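Local structure of CocE/NonD family hydrolase (Staphylococcus aureus subsp. aureus COL, 3III) at residues D422-A427 and T454-S460; K389-F395 and E510-S516. The protein is a CocE/NonD family hydrolase that probably cleaves ester or amide bonds with an alpha/beta-hydrolase domain, its natural substrate not being established. All blocks are in the same frame, centred on the assembly; numbering follows the deposited sequence.

Contact 1: residues D422-A427 and T454-S460; sequences DMDLFA and TGWLRVS
R458 runs alongside D424, and its side chain can be followed outward from the strand. R458 CB lies 3.3 Å from D424 OD1. R458 CG is near oxygens of both carboxylates, D424 OD1 and, at 3.4 Å, D422 OD2. R458 CD still lies near the same two oxygens. CG is anti to the backbone N (chi1 178°), and the bend at chi3 (-75°) turns the guanidinium edge to D424. R458 NE then donates to D424 OD1 at 2.7 Å, almost straight. R458 NH2 donates to D424 OD2 at 2.9 Å. Both oxygens use their syn lone pairs, and the carboxylate and guanidinium planes are nearly coplanar, so this is a side-on, two-pronged salt bridge. D424 OD2 also accepts from V537 N and T536 OG1.

Both strands belong to the antiparallel five-stranded sheet of the C-terminal non-catalytic domain of the X-Pro dipeptidyl-peptidase family. L425 with L457 and A427 with G455 are hydrogen-bonded pairs. D424 with R458 and F426 with W456 are non-hydrogen-bonded pairs, with their side chains together on one face. There F426 CD1 meets W456 CD1 at 3.4 Å, at the edge of the indole. The ring planes are 75° apart. W456 NE1 bonds to E517, and H205 stacks on the ring.

On the face of L425 and L457, L425 CD1 presses on V459 CG2, just past the strand, at 3.4 Å, tighter than usual carbon contact. V459 N donates to M423 O. D422 grips S460 twice: D422 OD1 takes the backbone N, and D422 OD2 takes S460 OG at 2.6 Å, both from above the carboxylate plane. M423 N reaches OD1 from the opposite face, and K483 bridges to OD2.

Contact 2: residues K389-F395 and E510-S516; sequences KQQDVSF and EVVVKGS
V393 and V513 form a hydrogen-bonded antiparallel pair, as do F395 and V511, and the strand axes come within 4.6 Å with their directions 161° apart. Around V393 both bonds run nearly straight into the carbonyl oxygens, V393 N to V513 O and V513 N to V393 O, each at 2.9 Å. S394 and V512 face each other as the non-hydrogen-bonded pair between them.

The side chains of V393 and V513 lie side by side and point the same way, with V393 CG2 3.9 Å from V513 CB. F395 comes more loosely to V511, its CD2 4.3 Å from V511 CG1. These four residues share one face of the sheet. Strand 392-398 is the outermost strand on this side of the five-stranded sheet in the C-terminal domain, and 508-514 is the next one in. The face of V393, F395, V511 and V513 is turned to the strands of the other sheet of this domain: V511 and V513 touch L411, F395 touches L371, and V393 touches Y384.

The other face is more polar. S394 OG donates to E510 OE2 at 3.0 Å, on the anti side of the carboxylate. The extended E510 chain brings the carboxylate across to that hydroxyl. D392 CB packs on K514 CG, while D392 OD2 passes V512 CG1 at 3.8 Å.

K514 reaches along the turn before strand 392-398. CG is anti to the backbone N (chi1 -165°), and the chain stays extended past Q391 O, which lies 3.3 Å from K514 CG. K514 NZ donates to K389 O at 2.8 Å and also bonds to E517 O. A water joins Q391 O to G515 N, and S516 OG rests near K389 CG.

How the contacts relate
Following the chain from the N terminus, 389-395 comes first, then 422-427, then 454-460, and 510-516 last. Contact 1 closes a loop of 26 residues. Contact 2 closes a longer one of 114 residues, and contact 1 is nested inside it. Their centres are 12 Å apart, in the same sheet. Strand 424-432 lies between 508-514 and 447-458, so contacts 1 and 2 join four neighbouring strands. The two meet where F426 O lies 3.0 Å from K514 N, a probable backbone hydrogen bond. F426 also packs against G515 O and S516 O, just beyond the end of strand 508-514.

Contact 1: residues D422-A427 and T454-S460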
# COMPACT_ATOMS: atom_id res chain seq x y z
N ASP A 422 20.04 22.27 -2.44
CA ASP A 422 18.83 21.42 -2.49
C ASP A 422 18.14 21.44 -1.13
O ASP A 422 18.71 21.88 -0.11
CB ASP A 422 19.26 20.02 -2.90
CG ASP A 422 18.16 19.20 -3.56
OD1 ASP A 422 16.98 19.60 -3.51
OD2 ASP A 422 18.49 18.13 -4.12
N MSE A 423 16.89 21.01 -1.11
CA MSE A 423 16.09 20.98 0.08
C MSE A 423 15.26 19.70 0.12
O MSE A 423 14.70 19.30 -0.88
CB MSE A 423 15.13 22.18 0.11
CG MSE A 423 15.83 23.49 -0.04
SE MSE A 423 14.53 24.93 -0.42
CE MSE A 423 13.70 25.13 1.42
N ASP A 424 15.20 19.08 1.29
CA ASP A 424 14.27 18.02 1.54
C ASP A 424 13.13 18.58 2.38
O ASP A 424 13.34 18.96 3.52
CB ASP A 424 14.96 16.84 2.26
CG ASP A 424 15.87 16.04 1.31
OD1 ASP A 424 15.55 16.01 0.11
OD2 ASP A 424 16.84 15.38 1.76
N LEU A 425 11.90 18.55 1.80
CA LEU A 425 10.72 19.10 2.46
C LEU A 425 9.79 17.95 2.88
O LEU A 425 9.51 17.02 2.10
CB LEU A 425 9.97 20.04 1.53
CG LEU A 425 10.67 21.27 0.92
CD1 LEU A 425 9.77 21.99 -0.13
CD2 LEU A 425 11.03 22.22 2.01
N PHE A 426 9.37 18.03 4.13
CA PHE A 426 8.51 17.06 4.77
C PHE A 426 7.23 17.81 5.08
O PHE A 426 7.24 18.80 5.79
CB PHE A 426 9.15 16.57 6.06
CG PHE A 426 10.42 15.72 5.84
CD1 PHE A 426 10.40 14.38 6.03
CD2 PHE A 426 11.62 16.31 5.46
CE1 PHE A 426 11.53 13.56 5.81
CE2 PHE A 426 12.78 15.51 5.28
CZ PHE A 426 12.76 14.15 5.47
N ALA A 427 6.14 17.37 4.48
CA ALA A 427 4.82 17.96 4.70
C ALA A 427 3.93 17.03 5.46
O ALA A 427 4.00 15.79 5.35
CB ALA A 427 4.19 18.34 3.42
N THR A 454 0.40 12.68 4.85
CA THR A 454 1.80 12.93 4.78
C THR A 454 2.23 13.07 3.32
O THR A 454 1.71 12.38 2.36
CB THR A 454 2.51 11.78 5.53
OG1 THR A 454 1.94 11.68 6.86
CG2 THR A 454 4.07 11.98 5.66
N GLY A 455 3.26 13.90 3.11
CA GLY A 455 3.96 13.94 1.82
C GLY A 455 5.39 14.45 1.91
O GLY A 455 5.78 15.04 2.92
N TRP A 456 6.17 14.24 0.85
CA TRP A 456 7.60 14.56 0.81
C TRP A 456 8.04 15.10 -0.54
O TRP A 456 7.53 14.68 -1.59
CB TRP A 456 8.42 13.31 1.04
CG TRP A 456 8.18 12.57 2.31
CD1 TRP A 456 8.93 12.65 3.46
CD2 TRP A 456 7.22 11.55 2.54
NE1 TRP A 456 8.45 11.79 4.40
CE2 TRP A 456 7.41 11.08 3.86
CE3 TRP A 456 6.21 10.98 1.76
CZ2 TRP A 456 6.61 10.06 4.43
CZ3 TRP A 456 5.40 10.01 2.32
CH2 TRP A 456 5.63 9.55 3.66
N LEU A 457 9.04 15.98 -0.56
CA LEU A 457 9.66 16.32 -1.83
C LEU A 457 11.11 16.80 -1.66
O LEU A 457 11.38 17.65 -0.85
CB LEU A 457 8.88 17.43 -2.52
CG LEU A 457 9.38 17.83 -3.93
CD1 LEU A 457 9.17 16.65 -4.93
CD2 LEU A 457 8.72 19.14 -4.40
N ARG A 458 12.00 16.30 -2.50
CA ARG A 458 13.33 16.85 -2.67
C ARG A 458 13.20 17.89 -3.79
O ARG A 458 12.72 17.62 -4.92
CB ARG A 458 14.33 15.74 -2.97
CG ARG A 458 15.77 16.22 -3.22
CD ARG A 458 16.74 15.06 -3.13
NE ARG A 458 16.96 14.67 -1.75
CZ ARG A 458 17.77 13.70 -1.35
NH1 ARG A 458 18.47 12.98 -2.21
NH2 ARG A 458 17.87 13.44 -0.07
N VAL A 459 13.52 19.13 -3.45
CA VAL A 459 13.20 20.26 -4.33
C VAL A 459 13.93 20.21 -5.68
O VAL A 459 13.39 20.63 -6.70
CB VAL A 459 13.37 21.60 -3.54
CG1 VAL A 459 13.26 22.85 -4.44
CG2 VAL A 459 12.33 21.63 -2.39
N SER A 460 15.13 19.65 -5.73
CA SER A 460 15.79 19.43 -7.04
C SER A 460 14.97 18.48 -7.96
O SER A 460 15.14 18.48 -9.17
CB SER A 460 17.22 18.91 -6.89
OG SER A 460 17.21 17.62 -6.35

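Contact 2: residues K389-F395 and E510-S516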
# COMPACT_ATOMS: atom_id res chain seq x y z
N LYS A 389 15.31 19.38 14.55
CA LYS A 389 14.11 18.53 14.56
C LYS A 389 12.95 19.10 15.36
O LYS A 389 11.84 18.54 15.32
CB LYS A 389 14.42 17.13 15.12
CG LYS A 389 15.48 16.40 14.33
CD LYS A 389 15.72 15.00 14.88
CE LYS A 389 16.10 14.04 13.75
NZ LYS A 389 17.14 14.60 12.84
N GLN A 390 13.17 20.19 16.06
CA GLN A 390 12.10 20.78 16.85
C GLN A 390 11.49 21.98 16.15
O GLN A 390 10.61 22.62 16.70
CB GLN A 390 12.66 21.22 18.22
CG GLN A 390 13.45 20.15 18.96
CD GLN A 390 12.70 18.88 19.03
OE1 GLN A 390 11.50 18.87 19.26
NE2 GLN A 390 13.38 17.79 18.79
N GLN A 391 11.97 22.32 14.97
CA GLN A 391 11.52 23.52 14.29
C GLN A 391 10.74 23.10 13.04
O GLN A 391 11.09 22.15 12.33
CB GLN A 391 12.69 24.41 13.86
CG GLN A 391 13.35 25.20 15.00
CD GLN A 391 14.19 26.39 14.51
OE1 GLN A 391 13.94 27.02 13.45
NE2 GLN A 391 15.18 26.73 15.31
N ASP A 392 9.69 23.86 12.79
CA ASP A 392 8.86 23.70 11.63
C ASP A 392 8.13 25.00 11.36
O ASP A 392 8.27 25.93 12.14
CB ASP A 392 7.91 22.52 11.82
CG ASP A 392 6.92 22.73 12.97
OD1 ASP A 392 6.41 23.84 13.14
OD2 ASP A 392 6.64 21.74 13.69
N VAL A 393 7.41 25.11 10.25
CA VAL A 393 6.43 26.19 10.16
C VAL A 393 5.07 25.55 10.02
O VAL A 393 4.95 24.49 9.40
CB VAL A 393 6.69 27.15 9.00
CG1 VAL A 393 7.98 27.97 9.25
CG2 VAL A 393 6.72 26.43 7.67
N SER A 394 4.04 26.18 10.56
CA SER A 394 2.72 25.62 10.44
C SER A 394 1.63 26.64 10.18
O SER A 394 1.82 27.82 10.40
CB SER A 394 2.41 24.74 11.64
OG SER A 394 1.87 25.48 12.68
N PHE A 395 0.52 26.16 9.65
CA PHE A 395 -0.58 26.97 9.14
C PHE A 395 -1.91 26.33 9.41
O PHE A 395 -2.12 25.17 9.05
CB PHE A 395 -0.42 27.13 7.64
CG PHE A 395 0.93 27.65 7.23
CD1 PHE A 395 1.15 29.02 7.13
CD2 PHE A 395 1.99 26.78 7.00
CE1 PHE A 395 2.37 29.51 6.80
CE2 PHE A 395 3.26 27.30 6.69
CZ PHE A 395 3.45 28.64 6.56
N GLU A 510 -4.31 21.59 10.14
CA GLU A 510 -3.00 22.21 10.26
C GLU A 510 -2.06 21.61 9.23
O GLU A 510 -1.91 20.39 9.15
CB GLU A 510 -2.43 22.01 11.64
CG GLU A 510 -1.09 22.72 11.89
CD GLU A 510 -0.52 22.40 13.27
OE1 GLU A 510 -0.74 21.27 13.78
OE2 GLU A 510 0.14 23.27 13.85
N VAL A 511 -1.45 22.48 8.44
CA VAL A 511 -0.35 22.10 7.59
C VAL A 511 0.95 22.33 8.36
O VAL A 511 1.15 23.41 8.90
CB VAL A 511 -0.27 23.01 6.34
CG1 VAL A 511 1.09 22.80 5.66
CG2 VAL A 511 -1.37 22.73 5.43
N VAL A 512 1.87 21.37 8.32
CA VAL A 512 3.18 21.50 8.92
C VAL A 512 4.21 21.27 7.80
O VAL A 512 4.05 20.35 7.00
CB VAL A 512 3.41 20.42 9.99
CG1 VAL A 512 4.83 20.50 10.57
CG2 VAL A 512 2.33 20.48 11.09
N VAL A 513 5.25 22.10 7.76
CA VAL A 513 6.36 21.92 6.85
C VAL A 513 7.64 21.91 7.70
O VAL A 513 7.85 22.80 8.56
CB VAL A 513 6.39 23.01 5.76
CG1 VAL A 513 7.59 22.76 4.78
CG2 VAL A 513 5.08 23.06 5.01
N LYS A 514 8.55 20.99 7.40
CA LYS A 514 9.67 20.77 8.29
C LYS A 514 10.83 20.16 7.49
O LYS A 514 10.63 19.61 6.40
CB LYS A 514 9.18 19.73 9.33
CG LYS A 514 10.04 19.61 10.54
CD LYS A 514 9.42 18.60 11.51
CE LYS A 514 10.13 18.65 12.81
NZ LYS A 514 10.07 17.38 13.56
N GLY A 515 12.03 20.20 8.05
CA GLY A 515 13.18 19.58 7.38
C GLY A 515 13.47 18.15 7.74
O GLY A 515 14.53 17.61 7.35
N SER A 516 12.56 17.54 8.48
CA SER A 516 12.71 16.14 8.87
C SER A 516 11.32 15.56 9.20
O SER A 516 10.32 16.27 9.15
CB SER A 516 13.73 16.00 10.05
OG SER A 516 13.32 16.76 11.18
O HOH W 1 13.14 21.50 10.61